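Local coordinates for class I SAM-dependent methyltransferase (Silicibacter pomeroyi DSS-3, PDB 3CVO), which is of unknown function but probably transfers methyl groups from S-adenosylmethionine to a substrate not yet identified, at residues V33-G38 and A113-E118; V54-S59 and V82-T87; T87-T92 and R105-Y110; P123-V128 and P147-F152. All blocks are in the same frame, centred on the assembly; numbering follows the deposited sequence. Where two conformers were deposited one is given.

Interaction 1: residues V33-G38 and A113-E118; sequences VILEYG and AVWRTE
Val114 and Trp115, the two residues of 113-118 that reach strand 33-37, settle on the side chains of Leu35 and Tyr37. The turn that presents them is a short 3-10 segment over 114-116, closed by a backbone bond from Arg116 N to Ala113 O at 2.9 Å. Ala113, which accepts that bond, and Arg116 pack on Met193 of the second subunit. Val114 meets Leu35 tip to tip, CG2 lying 3.8 Å from Leu35 CD1. Its other methyl, CG1, sits obliquely to the Tyr37 ring, 3.8 Å from Tyr37 OH, while Thr55 and Val57 of the adjoining strand 53-58 also touch this valine. Trp115 brings its indole to the ends of the Leu35 and Tyr37 side chains, CG trans to its own carbonyl carbon (chi1 -65°), and uses both rings. The benzo part carries the apolar contact, with CZ2 3.6 Å from Leu35 CD2. The pyrrole part supplies the polar one: Trp115 NE1 donates to Tyr37 OH over 2.9 Å, bent to 145° at the hydrogen, with the oxygen 16° out of the indole plane. Tyr37 OH is also hydrogen-bonded to Pro111 O, so two hydrogen bonds hold the buried hydroxyl, which should limit rotation of the phenol. Thr140 and Ser143 of helix 133-143 close around the indole. A loop is thus pinned over one face of a central parallel strand, the first of the Rossmann-like sheet of class I methyltransferases.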
loop_
_atom_site.group_PDB
_atom_site.type_symbol
_atom_site.label_atom_id
_atom_site.label_comp_id
_atom_site.label_asym_id
_atom_site.label_seq_id
_atom_site.Cartn_x
_atom_site.Cartn_y
_atom_site.Cartn_z
ATOM N N VAL A 33 1.861 -12.114 24.901
ATOM C CA VAL A 33 1.699 -12.383 23.464
ATOM C C VAL A 33 2.888 -11.806 22.733
ATOM O O VAL A 33 3.217 -10.637 22.866
ATOM C CB VAL A 33 0.314 -11.871 22.880
ATOM C CG1 VAL A 33 0.141 -12.241 21.379
ATOM C CG2 VAL A 33 -0.840 -12.424 23.713
ATOM N N ILE A 34 3.531 -12.676 21.951
ATOM C CA ILE A 34 4.750 -12.331 21.233
ATOM C C ILE A 34 4.541 -12.573 19.751
ATOM O O ILE A 34 4.103 -13.615 19.365
ATOM C CB ILE A 34 5.983 -13.216 21.702
ATOM C CG1 ILE A 34 6.338 -12.948 23.169
ATOM C CG2 ILE A 34 7.220 -12.968 20.773
ATOM C CD1 ILE A 34 7.060 -14.131 23.917
ATOM N N LEU A 35 4.857 -11.570 18.948
ATOM C CA LEU A 35 4.828 -11.715 17.502
ATOM C C LEU A 35 6.231 -11.494 16.988
ATOM O O LEU A 35 6.859 -10.499 17.326
ATOM C CB LEU A 35 3.849 -10.677 16.869
ATOM C CG LEU A 35 4.022 -10.409 15.360
ATOM C CD1 LEU A 35 3.780 -11.749 14.606
ATOM C CD2 LEU A 35 3.118 -9.271 14.833
ATOM N N GLU A 36 6.717 -12.442 16.195
ATOM C CA GLU A 36 8.010 -12.324 15.568
ATOM C C GLU A 36 7.911 -12.323 14.077
ATOM O O GLU A 36 7.107 -13.031 13.450
ATOM C CB GLU A 36 8.944 -13.480 15.985
ATOM C CG GLU A 36 9.095 -13.778 17.423
ATOM C CD GLU A 36 10.112 -14.883 17.643
ATOM O OE1 GLU A 36 9.980 -15.940 16.963
ATOM O OE2 GLU A 36 11.060 -14.692 18.467
ATOM N N TYR A 37 8.733 -11.477 13.488
ATOM C CA TYR A 37 8.997 -11.610 12.058
ATOM C C TYR A 37 10.409 -12.159 11.911
ATOM O O TYR A 37 11.360 -11.521 12.334
ATOM C CB TYR A 37 8.895 -10.257 11.398
ATOM C CG TYR A 37 7.528 -9.612 11.366
ATOM C CD1 TYR A 37 6.632 -9.899 10.369
ATOM C CD2 TYR A 37 7.164 -8.668 12.325
ATOM C CE1 TYR A 37 5.386 -9.251 10.292
ATOM C CE2 TYR A 37 5.941 -8.005 12.267
ATOM C CZ TYR A 37 5.049 -8.306 11.239
ATOM O OH TYR A 37 3.851 -7.651 11.073
ATOM N N GLY A 38 10.528 -13.350 11.349
ATOM C CA GLY A 38 11.765 -14.106 11.412
ATOM C C GLY A 38 11.646 -15.130 12.509
ATOM O O GLY A 38 11.088 -14.852 13.559
ATOM N N ALA A 113 -0.228 -9.810 6.756
ATOM C CA ALA A 113 -1.264 -10.850 6.857
ATOM C C ALA A 113 -1.541 -11.285 8.303
ATOM O O ALA A 113 -2.684 -11.596 8.679
ATOM C CB ALA A 113 -0.902 -12.105 5.972
ATOM N N VAL A 114 -0.475 -11.364 9.093
ATOM C CA VAL A 114 -0.574 -11.873 10.480
ATOM C C VAL A 114 -1.525 -11.020 11.302
ATOM O O VAL A 114 -2.211 -11.520 12.202
ATOM C CB VAL A 114 0.842 -12.006 11.161
ATOM C CG1 VAL A 114 1.554 -10.645 11.277
ATOM C CG2 VAL A 114 0.749 -12.764 12.510
ATOM N N TRP A 115 -1.634 -9.746 10.948
ATOM C CA TRP A 115 -2.554 -8.833 11.666
ATOM C C TRP A 115 -4.044 -9.166 11.427
ATOM O O TRP A 115 -4.922 -8.693 12.133
ATOM C CB TRP A 115 -2.222 -7.355 11.366
ATOM C CG TRP A 115 -0.889 -7.022 11.908
ATOM C CD1 TRP A 115 0.308 -7.134 11.268
ATOM C CD2 TRP A 115 -0.603 -6.606 13.242
ATOM N NE1 TRP A 115 1.317 -6.743 12.113
ATOM C CE2 TRP A 115 0.783 -6.459 13.341
ATOM C CE3 TRP A 115 -1.396 -6.369 14.374
ATOM C CZ2 TRP A 115 1.408 -6.083 14.517
ATOM C CZ3 TRP A 115 -0.771 -5.952 15.540
ATOM C CH2 TRP A 115 0.609 -5.816 15.603
ATOM N N ARG A 116 -4.304 -9.996 10.429
ATOM C CA ARG A 116 -5.681 -10.373 10.061
ATOM C C ARG A 116 -5.926 -11.848 10.324
ATOM O O ARG A 116 -6.926 -12.404 9.897
ATOM C CB ARG A 116 -5.989 -10.108 8.568
ATOM C CG ARG A 116 -5.690 -8.710 8.054
ATOM C CD ARG A 116 -6.276 -7.714 8.966
ATOM N NE ARG A 116 -7.730 -7.756 8.955
ATOM C CZ ARG A 116 -8.510 -7.006 9.736
ATOM N NH1 ARG A 116 -7.992 -6.117 10.604
ATOM N NH2 ARG A 116 -9.821 -7.140 9.646
ATOM N N THR A 117 -4.983 -12.488 10.971
ATOM C CA THR A 117 -5.050 -13.938 11.146
ATOM C C THR A 117 -6.261 -14.335 11.958
ATOM O O THR A 117 -6.679 -13.633 12.886
ATOM C CB THR A 117 -3.735 -14.535 11.780
ATOM O OG1 THR A 117 -3.783 -15.967 11.713
ATOM C CG2 THR A 117 -3.543 -14.112 13.202
ATOM N N GLU A 118 -6.863 -15.446 11.554
ATOM C CA GLU A 118 -7.870 -16.086 12.396
ATOM C C GLU A 118 -7.107 -16.513 13.634
ATOM O O GLU A 118 -5.976 -17.041 13.534
ATOM C CB GLU A 118 -8.540 -17.295 11.717
#

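Interaction 2: residues V54-S59 and V82-T87. With EDO (1,2-ethanediol), chain O.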
loop_
_atom_site.group_PDB
_atom_site.type_symbol
_atom_site.label_atom_id
_atom_site.label_comp_id
_atom_site.label_asym_id
_atom_site.label_seq_id
_atom_site.Cartn_x
_atom_site.Cartn_y
_atom_site.Cartn_z
ATOM N N VAL A 54 2.890 -17.343 21.032
ATOM C CA VAL A 54 3.947 -16.967 20.106
ATOM C C VAL A 54 3.578 -17.280 18.672
ATOM O O VAL A 54 3.100 -18.355 18.353
ATOM C CB VAL A 54 5.281 -17.672 20.459
ATOM C CG1 VAL A 54 6.423 -17.032 19.654
ATOM C CG2 VAL A 54 5.515 -17.615 21.970
ATOM N N THR A 55 3.783 -16.273 17.822
ATOM C CA THR A 55 3.566 -16.387 16.395
ATOM C C THR A 55 4.792 -15.845 15.709
ATOM O O THR A 55 5.288 -14.773 16.049
ATOM C CB THR A 55 2.286 -15.620 15.882
ATOM O OG1 THR A 55 1.163 -15.980 16.682
ATOM C CG2 THR A 55 1.992 -15.970 14.418
ATOM N N SER A 56 5.315 -16.640 14.796
ATOM C CA SER A 56 6.537 -16.288 14.076
ATOM C C SER A 56 6.310 -16.433 12.579
ATOM O O SER A 56 6.022 -17.499 12.068
ATOM C CB SER A 56 7.704 -17.187 14.513
ATOM O OG SER A 56 7.822 -17.204 15.943
ATOM N N VAL A 57 6.428 -15.308 11.899
ATOM C CA VAL A 57 6.235 -15.209 10.461
ATOM C C VAL A 57 7.552 -15.544 9.793
ATOM O O VAL A 57 8.612 -15.014 10.103
ATOM C CB VAL A 57 5.748 -13.743 10.052
ATOM C CG1 VAL A 57 5.730 -13.550 8.486
ATOM C CG2 VAL A 57 4.408 -13.415 10.729
ATOM N N GLU A 58 7.494 -16.450 8.842
ATOM C CA GLU A 58 8.726 -16.959 8.241
ATOM C C GLU A 58 8.585 -17.158 6.721
ATOM O O GLU A 58 7.664 -17.817 6.280
ATOM C CB GLU A 58 9.060 -18.314 8.905
ATOM C CG GLU A 58 10.311 -19.033 8.375
ATOM C CD GLU A 58 11.562 -18.145 8.428
ATOM O OE1 GLU A 58 11.894 -17.699 9.538
ATOM O OE2 GLU A 58 12.136 -17.862 7.350
ATOM N N SER A 59 9.544 -16.622 5.963
ATOM C CA SER A 59 9.509 -16.680 4.493
ATOM C C SER A 59 10.176 -17.946 3.902
ATOM O O SER A 59 9.857 -18.343 2.780
ATOM C CB SER A 59 10.178 -15.419 3.880
ATOM O OG SER A 59 11.496 -15.249 4.365
ATOM N N VAL A 82 3.290 -22.157 20.292
ATOM C CA VAL A 82 4.150 -21.525 19.299
ATOM C C VAL A 82 3.674 -21.885 17.908
ATOM O O VAL A 82 3.617 -23.063 17.542
ATOM C CB VAL A 82 5.615 -21.950 19.496
ATOM C CG1 VAL A 82 6.508 -21.312 18.420
ATOM C CG2 VAL A 82 6.074 -21.589 20.900
ATOM N N ASN A 83 3.324 -20.864 17.128
ATOM C CA ASN A 83 2.859 -21.075 15.758
ATOM C C ASN A 83 3.808 -20.467 14.750
ATOM O O ASN A 83 3.907 -19.267 14.609
ATOM C CB ASN A 83 1.442 -20.505 15.548
ATOM C CG ASN A 83 0.440 -21.081 16.522
ATOM O OD1 ASN A 83 -0.238 -20.345 17.235
ATOM N ND2 ASN A 83 0.377 -22.392 16.596
ATOM N N ILE A 84 4.465 -21.344 14.014
ATOM C CA ILE A 84 5.391 -20.946 12.955
ATOM C C ILE A 84 4.570 -20.830 11.683
ATOM O O ILE A 84 3.923 -21.785 11.268
ATOM C CB ILE A 84 6.506 -22.005 12.708
ATOM C CG1 ILE A 84 7.307 -22.294 13.983
ATOM C CG2 ILE A 84 7.401 -21.561 11.522
ATOM C CD1 ILE A 84 8.029 -21.085 14.556
ATOM N N VAL A 85 4.569 -19.637 11.097
ATOM C CA VAL A 85 3.700 -19.332 9.938
ATOM C C VAL A 85 4.523 -19.041 8.693
ATOM O O VAL A 85 5.013 -17.951 8.507
ATOM C CB VAL A 85 2.727 -18.148 10.233
ATOM C CG1 VAL A 85 1.739 -17.953 9.051
ATOM C CG2 VAL A 85 1.955 -18.342 11.536
ATOM N N TRP A 86 4.698 -20.077 7.871
ATOM C CA TRP A 86 5.318 -19.930 6.544
ATOM C C TRP A 86 4.416 -19.003 5.725
ATOM O O TRP A 86 3.245 -19.243 5.554
ATOM C CB TRP A 86 5.598 -21.256 5.835
ATOM C CG TRP A 86 6.131 -20.977 4.491
ATOM C CD1 TRP A 86 7.242 -20.227 4.185
ATOM C CD2 TRP A 86 5.524 -21.310 3.254
ATOM N NE1 TRP A 86 7.373 -20.101 2.831
ATOM C CE2 TRP A 86 6.334 -20.763 2.228
ATOM C CE3 TRP A 86 4.360 -21.992 2.902
ATOM C CZ2 TRP A 86 6.025 -20.906 0.899
ATOM C CZ3 TRP A 86 4.087 -22.158 1.586
ATOM C CH2 TRP A 86 4.920 -21.638 0.594
ATOM N N THR A 87 5.010 -17.903 5.294
ATOM C CA THR A 87 4.348 -16.873 4.506
ATOM C C THR A 87 5.075 -16.753 3.174
ATOM O O THR A 87 6.189 -16.317 3.106
ATOM C CB THR A 87 4.317 -15.574 5.321
ATOM O OG1 THR A 87 3.764 -15.880 6.616
ATOM C CG2 THR A 87 3.478 -14.491 4.651
HETATM C C1 EDO O . -2.989 -16.962 15.969
HETATM O O1 EDO O . -2.580 -16.099 17.056
HETATM C C2 EDO O . -1.789 -17.337 15.090
HETATM O O2 EDO O . -0.680 -17.739 15.917
#
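Val54 to Glu58 and Val82 to Trp86 run as nearly parallel neighbours in a beta-alpha-beta unit of the Rossmann-like sheet whose connecting helix is 61-73. Strand 81-86 is the outermost on this side of the sheet within the chain. Backbone bonds alternate between the strands: Asn83 N to Val54 O, Ser56 N to Asn83 O, Val85 N to Ser56 O, Glu58 N to Val85 O and Thr87 N to Glu58 O. The straightest is Val85 N to Ser56 O, 2.8 Å long and 171° at the hydrogen. Side-chain packing falls on both faces. With Ser56 and Glu58, on the face covered by helices 41-47 and 61-73, Val54 and Val82 lie side by side pointing the same way, and Ile84 brings CD1 to 3.9 Å from Ser56 CB. On the other face Thr55 CG2 meets Val85 CG2 at 3.7 Å, and farther on Val57 CG1 lies 3.6 Å from Thr87 OG1. Several polar ends have partners outside the pair: Ser56 OG with Glu36 OE1, Glu58 OE1 with Ser39 OG, Ser59 OG with Gly96 O. An ethanediol, probably from the crystallisation liquor, rests with O2 2.7 Å from Thr55 OG1. Where the strands end, Trp86 extends its indole, CG trans to the backbone N (chi1 176°), and NE1 donates to Ser59 O at 3.0 Å; that oxygen lies in the ring plane, but the donor stands 67° above the carbonyl plane.

Interaction 3: residues T87-T92 and R105-Y110. With EDO (1,2-ethanediol), chain M; EDO (1,2-ethanediol), chain G.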
loop_
_atom_site.group_PDB
_atom_site.type_symbol
_atom_site.label_atom_id
_atom_site.label_comp_id
_atom_site.label_asym_id
_atom_site.label_seq_id
_atom_site.Cartn_x
_atom_site.Cartn_y
_atom_site.Cartn_z
ATOM N N THR A 87 5.010 -17.903 5.294
ATOM C CA THR A 87 4.348 -16.873 4.506
ATOM C C THR A 87 5.075 -16.753 3.174
ATOM O O THR A 87 6.189 -16.317 3.106
ATOM C CB THR A 87 4.317 -15.574 5.321
ATOM O OG1 THR A 87 3.764 -15.880 6.616
ATOM C CG2 THR A 87 3.478 -14.491 4.651
ATOM N N ASP A 88 4.375 -17.197 2.147
ATOM C CA ASP A 88 4.865 -17.442 0.772
ATOM C C ASP A 88 5.140 -16.140 0.053
ATOM O O ASP A 88 4.203 -15.347 -0.252
ATOM C CB ASP A 88 3.825 -18.255 0.001
ATOM C CG ASP A 88 4.305 -18.726 -1.344
ATOM O OD1 ASP A 88 5.442 -18.451 -1.716
ATOM O OD2 ASP A 88 3.528 -19.435 -2.022
ATOM N N ILE A 89 6.424 -15.883 -0.164
ATOM C CA ILE A 89 6.851 -14.716 -0.956
ATOM C C ILE A 89 7.661 -15.147 -2.153
ATOM O O ILE A 89 8.439 -14.367 -2.737
ATOM C CB ILE A 89 7.620 -13.644 -0.164
ATOM C CG1 ILE A 89 8.886 -14.247 0.449
ATOM C CG2 ILE A 89 6.723 -12.973 0.907
ATOM C CD1 ILE A 89 9.743 -13.293 1.207
ATOM N N GLY A 90 7.416 -16.395 -2.515
ATOM C CA GLY A 90 8.109 -17.074 -3.594
ATOM C C GLY A 90 9.332 -17.833 -3.109
ATOM O O GLY A 90 9.678 -17.815 -1.937
ATOM N N PRO A 91 10.014 -18.504 -4.025
ATOM C CA PRO A 91 11.228 -19.214 -3.603
ATOM C C PRO A 91 12.296 -18.300 -3.039
ATOM O O PRO A 91 12.500 -17.185 -3.502
ATOM C CB PRO A 91 11.700 -19.898 -4.884
ATOM C CG PRO A 91 10.414 -20.191 -5.645
ATOM C CD PRO A 91 9.478 -18.998 -5.306
ATOM N N THR A 92 12.998 -18.810 -2.039
ATOM C CA THR A 92 13.893 -18.005 -1.253
ATOM C C THR A 92 15.291 -18.590 -1.256
ATOM O O THR A 92 15.494 -19.767 -1.538
ATOM C CB THR A 92 13.414 -17.880 0.226
ATOM O OG1 THR A 92 13.180 -19.191 0.751
ATOM C CG2 THR A 92 12.127 -16.984 0.362
ATOM N N ARG A 105 3.401 -9.606 -6.028
ATOM C CA ARG A 105 2.000 -9.211 -5.668
ATOM C C ARG A 105 1.639 -9.754 -4.301
ATOM O O ARG A 105 0.723 -9.265 -3.693
ATOM C CB ARG A 105 0.988 -9.670 -6.718
ATOM C CG ARG A 105 1.137 -8.952 -8.053
ATOM C CD ARG A 105 0.346 -9.594 -9.155
ATOM N NE ARG A 105 0.649 -9.062 -10.472
ATOM C CZ ARG A 105 1.601 -9.547 -11.258
ATOM N NH1 ARG A 105 2.366 -10.546 -10.840
ATOM N NH2 ARG A 105 1.824 -8.989 -12.430
ATOM N N SER A 106 2.445 -10.679 -3.783
ATOM C CA SER A 106 2.223 -11.279 -2.455
ATOM C C SER A 106 3.117 -10.721 -1.371
ATOM O O SER A 106 2.959 -11.024 -0.188
ATOM C CB SER A 106 2.402 -12.794 -2.497
ATOM O OG SER A 106 1.448 -13.373 -3.358
ATOM N N TYR A 107 3.998 -9.811 -1.728
ATOM C CA TYR A 107 4.961 -9.329 -0.747
ATOM C C TYR A 107 4.327 -8.699 0.511
ATOM O O TYR A 107 4.821 -8.907 1.630
ATOM C CB TYR A 107 5.986 -8.359 -1.349
ATOM C CG TYR A 107 7.050 -8.988 -2.221
ATOM C CD1 TYR A 107 7.227 -10.346 -2.275
ATOM C CD2 TYR A 107 7.928 -8.185 -2.944
ATOM C CE1 TYR A 107 8.228 -10.892 -3.051
ATOM C CE2 TYR A 107 8.929 -8.720 -3.726
ATOM C CZ TYR A 107 9.086 -10.080 -3.770
ATOM O OH TYR A 107 10.126 -10.632 -4.525
ATOM N N PRO A 108 3.249 -7.897 0.338
ATOM C CA PRO A 108 2.623 -7.259 1.484
ATOM C C PRO A 108 2.080 -8.225 2.523
ATOM O O PRO A 108 1.912 -7.870 3.683
ATOM C CB PRO A 108 1.521 -6.407 0.836
ATOM C CG PRO A 108 2.019 -6.189 -0.581
ATOM C CD PRO A 108 2.570 -7.505 -0.923
ATOM N N ASP A 109 1.873 -9.454 2.107
ATOM C CA ASP A 109 1.355 -10.487 3.027
ATOM C C ASP A 109 2.316 -10.702 4.165
ATOM O O ASP A 109 1.903 -11.067 5.244
ATOM C CB ASP A 109 1.231 -11.841 2.345
ATOM C CG ASP A 109 0.135 -11.913 1.308
ATOM O OD1 ASP A 109 -0.616 -10.949 1.093
ATOM O OD2 ASP A 109 0.055 -12.978 0.656
ATOM N N TYR A 110 3.606 -10.526 3.896
ATOM C CA TYR A 110 4.641 -10.820 4.912
ATOM C C TYR A 110 4.498 -9.861 6.104
ATOM O O TYR A 110 4.254 -10.315 7.239
ATOM C CB TYR A 110 6.028 -10.836 4.326
ATOM C CG TYR A 110 7.112 -11.224 5.264
ATOM C CD1 TYR A 110 7.609 -10.294 6.191
ATOM C CD2 TYR A 110 7.642 -12.485 5.266
ATOM C CE1 TYR A 110 8.592 -10.638 7.064
ATOM C CE2 TYR A 110 8.654 -12.813 6.107
ATOM C CZ TYR A 110 9.136 -11.891 7.016
ATOM O OH TYR A 110 10.166 -12.230 7.870
HETATM C C1 EDO M . 0.828 -19.294 1.673
HETATM O O1 EDO M . 1.081 -20.693 1.850
HETATM C C2 EDO M . 1.522 -18.495 2.780
HETATM O O2 EDO M . 1.306 -17.057 2.542
HETATM C C1 EDO G . 5.198 -12.312 -12.181
HETATM O O1 EDO G . 4.266 -11.578 -13.007
HETATM C C2 EDO G . 4.635 -13.631 -11.691
HETATM O O2 EDO G . 4.061 -14.362 -12.789
HETATM O O HOH W 1 1.612 -15.165 0.563
HETATM O O HOH W 2 9.153 -13.885 -5.345
#
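Ile89 wedges between Tyr107 and Tyr110, and no other residue here has as much surface buried by the contact. Its CB approaches Tyr107 CD1 at 3.9 Å, the two side chains crossing at about a right angle, and CG2 reaches Tyr110 CB at 4.1 Å. CG1 takes the position between backbone N and carbonyl carbon (chi1 60°), which turns CG2 toward the tyrosines and carries CD1 to Ser59. The carbonyl of Ile89 joins in, its O lying in the plane of the Tyr107 ring at the edge, 3.5 Å from CE1. Tyr110, next in buried surface with Thr87, offers its CB and CA, while its hydroxyl is fixed by Arg131 N and its ring meets Phe132. Thr87 turns its methyl to the backbone at Asp109 and Tyr110: CG2 is 3.8 Å from Asp109 O and 3.9 Å from Tyr110 CA. No direct hydrogen bond joins the segments, but water 1 bridges them, donating to Asp88 O and to Asp109 OD2, each at 2.7 Å. Asp88 OD1 meanwhile accepts from Gly90 N at 3.0 Å, an Asx turn that shapes the loop. Around it, Tyr107 packs on Trp104 of the second subunit, and Arg105 makes a salt bridge to Asp101 of that subunit. The loop following strand 81-86 thus folds back on the type I turn 106-109 leading into helix 109-112, beside the dimer interface.

Interaction 4: residues P123-V128 and P147-F152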
loop_
_atom_site.group_PDB
_atom_site.type_symbol
_atom_site.label_atom_id
_atom_site.label_comp_id
_atom_site.label_asym_id
_atom_site.label_seq_id
_atom_site.Cartn_x
_atom_site.Cartn_y
_atom_site.Cartn_z
ATOM N N PRO A 123 -0.465 -8.411 20.152
ATOM C CA PRO A 123 0.848 -8.615 20.774
ATOM C C PRO A 123 1.118 -7.607 21.839
ATOM O O PRO A 123 0.515 -6.517 21.864
ATOM C CB PRO A 123 1.848 -8.428 19.619
ATOM C CG PRO A 123 1.079 -8.265 18.417
ATOM C CD PRO A 123 -0.378 -8.089 18.724
ATOM N N ASP A 124 2.011 -8.018 22.725
ATOM C CA ASP A 124 2.606 -7.148 23.735
ATOM C C ASP A 124 3.985 -6.716 23.302
ATOM O O ASP A 124 4.409 -5.615 23.588
ATOM C CB ASP A 124 2.699 -7.888 25.042
ATOM C CG ASP A 124 1.330 -8.288 25.571
ATOM O OD1 ASP A 124 0.452 -7.409 25.575
ATOM O OD2 ASP A 124 1.135 -9.460 25.962
ATOM N N VAL A 125 4.675 -7.625 22.617
ATOM C CA VAL A 125 5.995 -7.355 22.023
ATOM C C VAL A 125 6.036 -7.855 20.600
ATOM O O VAL A 125 5.463 -8.875 20.255
ATOM C CB VAL A 125 7.178 -7.985 22.861
ATOM C CG1 VAL A 125 7.154 -9.509 22.784
ATOM C CG2 VAL A 125 8.512 -7.472 22.361
ATOM N N VAL A 126 6.679 -7.063 19.751
ATOM C CA VAL A 126 6.958 -7.447 18.358
ATOM C C VAL A 126 8.446 -7.411 18.106
ATOM O O VAL A 126 9.156 -6.431 18.403
ATOM C CB VAL A 126 6.253 -6.513 17.324
ATOM C CG1 VAL A 126 6.614 -6.887 15.842
ATOM C CG2 VAL A 126 4.730 -6.522 17.567
ATOM N N LEU A 127 8.921 -8.499 17.532
ATOM C CA LEU A 127 10.309 -8.565 17.082
ATOM C C LEU A 127 10.409 -8.518 15.563
ATOM O O LEU A 127 9.801 -9.303 14.868
ATOM C CB LEU A 127 10.961 -9.868 17.554
ATOM C CG LEU A 127 12.374 -10.120 17.004
ATOM C CD1 LEU A 127 13.379 -9.043 17.523
ATOM C CD2 LEU A 127 12.890 -11.545 17.316
ATOM N N VAL A 128 11.165 -7.535 15.097
ATOM C CA VAL A 128 11.441 -7.347 13.677
ATOM C C VAL A 128 12.839 -7.919 13.376
ATOM O O VAL A 128 13.885 -7.322 13.692
ATOM C CB VAL A 128 11.247 -5.877 13.221
ATOM C CG1 VAL A 128 11.736 -5.670 11.777
ATOM C CG2 VAL A 128 9.766 -5.455 13.367
ATOM N N PRO A 147 -0.556 0.276 22.918
ATOM C CA PRO A 147 0.897 0.348 22.811
ATOM C C PRO A 147 1.563 -1.001 22.917
ATOM O O PRO A 147 1.093 -1.896 23.624
ATOM C CB PRO A 147 1.307 1.219 23.991
ATOM C CG PRO A 147 0.130 2.054 24.234
ATOM C CD PRO A 147 -1.061 1.175 23.969
ATOM N N VAL A 148 2.638 -1.123 22.159
ATOM C CA VAL A 148 3.550 -2.279 22.227
ATOM C C VAL A 148 5.020 -1.876 22.301
ATOM O O VAL A 148 5.420 -0.726 22.021
ATOM C CB VAL A 148 3.340 -3.254 21.054
ATOM C CG1 VAL A 148 1.881 -3.662 20.943
ATOM C CG2 VAL A 148 3.844 -2.677 19.736
ATOM N N THR A 149 5.825 -2.840 22.739
ATOM C CA THR A 149 7.268 -2.782 22.539
ATOM C C THR A 149 7.598 -3.454 21.237
ATOM O O THR A 149 7.118 -4.545 20.937
ATOM C CB THR A 149 8.040 -3.495 23.672
ATOM O OG1 THR A 149 7.763 -2.822 24.887
ATOM C CG2 THR A 149 9.563 -3.499 23.408
ATOM N N LEU A 150 8.391 -2.750 20.446
ATOM C CA LEU A 150 8.954 -3.297 19.198
ATOM C C LEU A 150 10.454 -3.325 19.292
ATOM O O LEU A 150 11.119 -2.362 19.643
ATOM C CB LEU A 150 8.455 -2.526 17.952
ATOM C CG LEU A 150 8.882 -3.194 16.635
ATOM C CD1 LEU A 150 7.753 -3.112 15.589
ATOM C CD2 LEU A 150 10.165 -2.647 16.061
ATOM N N LEU A 151 11.007 -4.500 19.039
ATOM C CA LEU A 151 12.449 -4.697 19.019
ATOM C C LEU A 151 12.873 -4.895 17.566
ATOM O O LEU A 151 12.348 -5.748 16.852
ATOM C CB LEU A 151 12.843 -5.927 19.844
ATOM C CG LEU A 151 12.383 -6.020 21.303
ATOM C CD1 LEU A 151 12.759 -7.361 21.931
ATOM C CD2 LEU A 151 12.892 -4.798 22.122
ATOM N N PHE A 152 13.782 -4.062 17.117
ATOM C CA PHE A 152 14.188 -4.067 15.713
ATOM C C PHE A 152 15.683 -4.425 15.713
ATOM O O PHE A 152 16.548 -3.629 16.093
ATOM C CB PHE A 152 13.916 -2.686 15.136
ATOM C CG PHE A 152 13.995 -2.553 13.615
ATOM C CD1 PHE A 152 15.019 -3.101 12.895
ATOM C CD2 PHE A 152 13.035 -1.813 12.925
ATOM C CE1 PHE A 152 15.117 -2.924 11.523
ATOM C CE2 PHE A 152 13.119 -1.627 11.556
ATOM C CZ PHE A 152 14.167 -2.199 10.853
#
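Leu150 lodges its CD1 between Val126 and Val128, filling the dip between two valines that project from the same face of the neighbouring strand. The fit is close to even, CD1 lying 4.0 Å from Val126 CG1 and 3.8 Å from Val128 CG2, and each valine crosses the leucine at a slant. Farther along this face Val128 puts its other methyl over the ring of Phe152: CG1 stands 4.1 Å from the ring centroid and only 3° off its normal, a CH-pi contact with the methyl over the ring centre. Trans to the backbone N (chi1 172°), CG1 is sent to the phenyl while CG2 serves the leucine. Helix 133-143 covers this face through Thr140 and Arg133. On the reverse face, Leu127 leans across to bring CD1 to 3.9 Å from Leu151 CB, and Val125 CG2 approaches Leu151 CG more loosely; Tyr28 and Leu24 of helix 18-30 pack against this face. At the strand entry Val148 presses CG1 against Pro123 O, 3.3 Å away. Between the strands run four backbone bonds, Thr149 N to Asp124 O, Val126 N to Thr149 O, Leu151 N to Val126 O and Val128 N to Leu151 O, the last almost straight at 177°. The pair of parallel strands, joined through helix 133-143, forms a beta-alpha-beta unit packed between helices on both faces, the three-layer sandwich of the Rossmann-like methyltransferase fold.

How the interactions relate
Strand 33-37 is the hub of the sheet, with strand 53-58 of interaction 2 on one flank and strand 125-128 of interaction 4 on the other. Glu36 N lies 2.7 Å from Thr55 O, and Tyr37 N 2.8 Å from Leu127 O, both probable hydrogen bonds. Interactions 2 and 4 therefore sit on opposite sides of the chain's centre, their own centres about 15 Å apart. Interaction 3 continues from interaction 2 through Thr87 and packs Ile89 CD1 3.4 Å from Ser59 CB. In class I methyltransferases the cofactor usually binds at the C-terminal ends of the first strands, consistent with a site near Gly38 and Glu58.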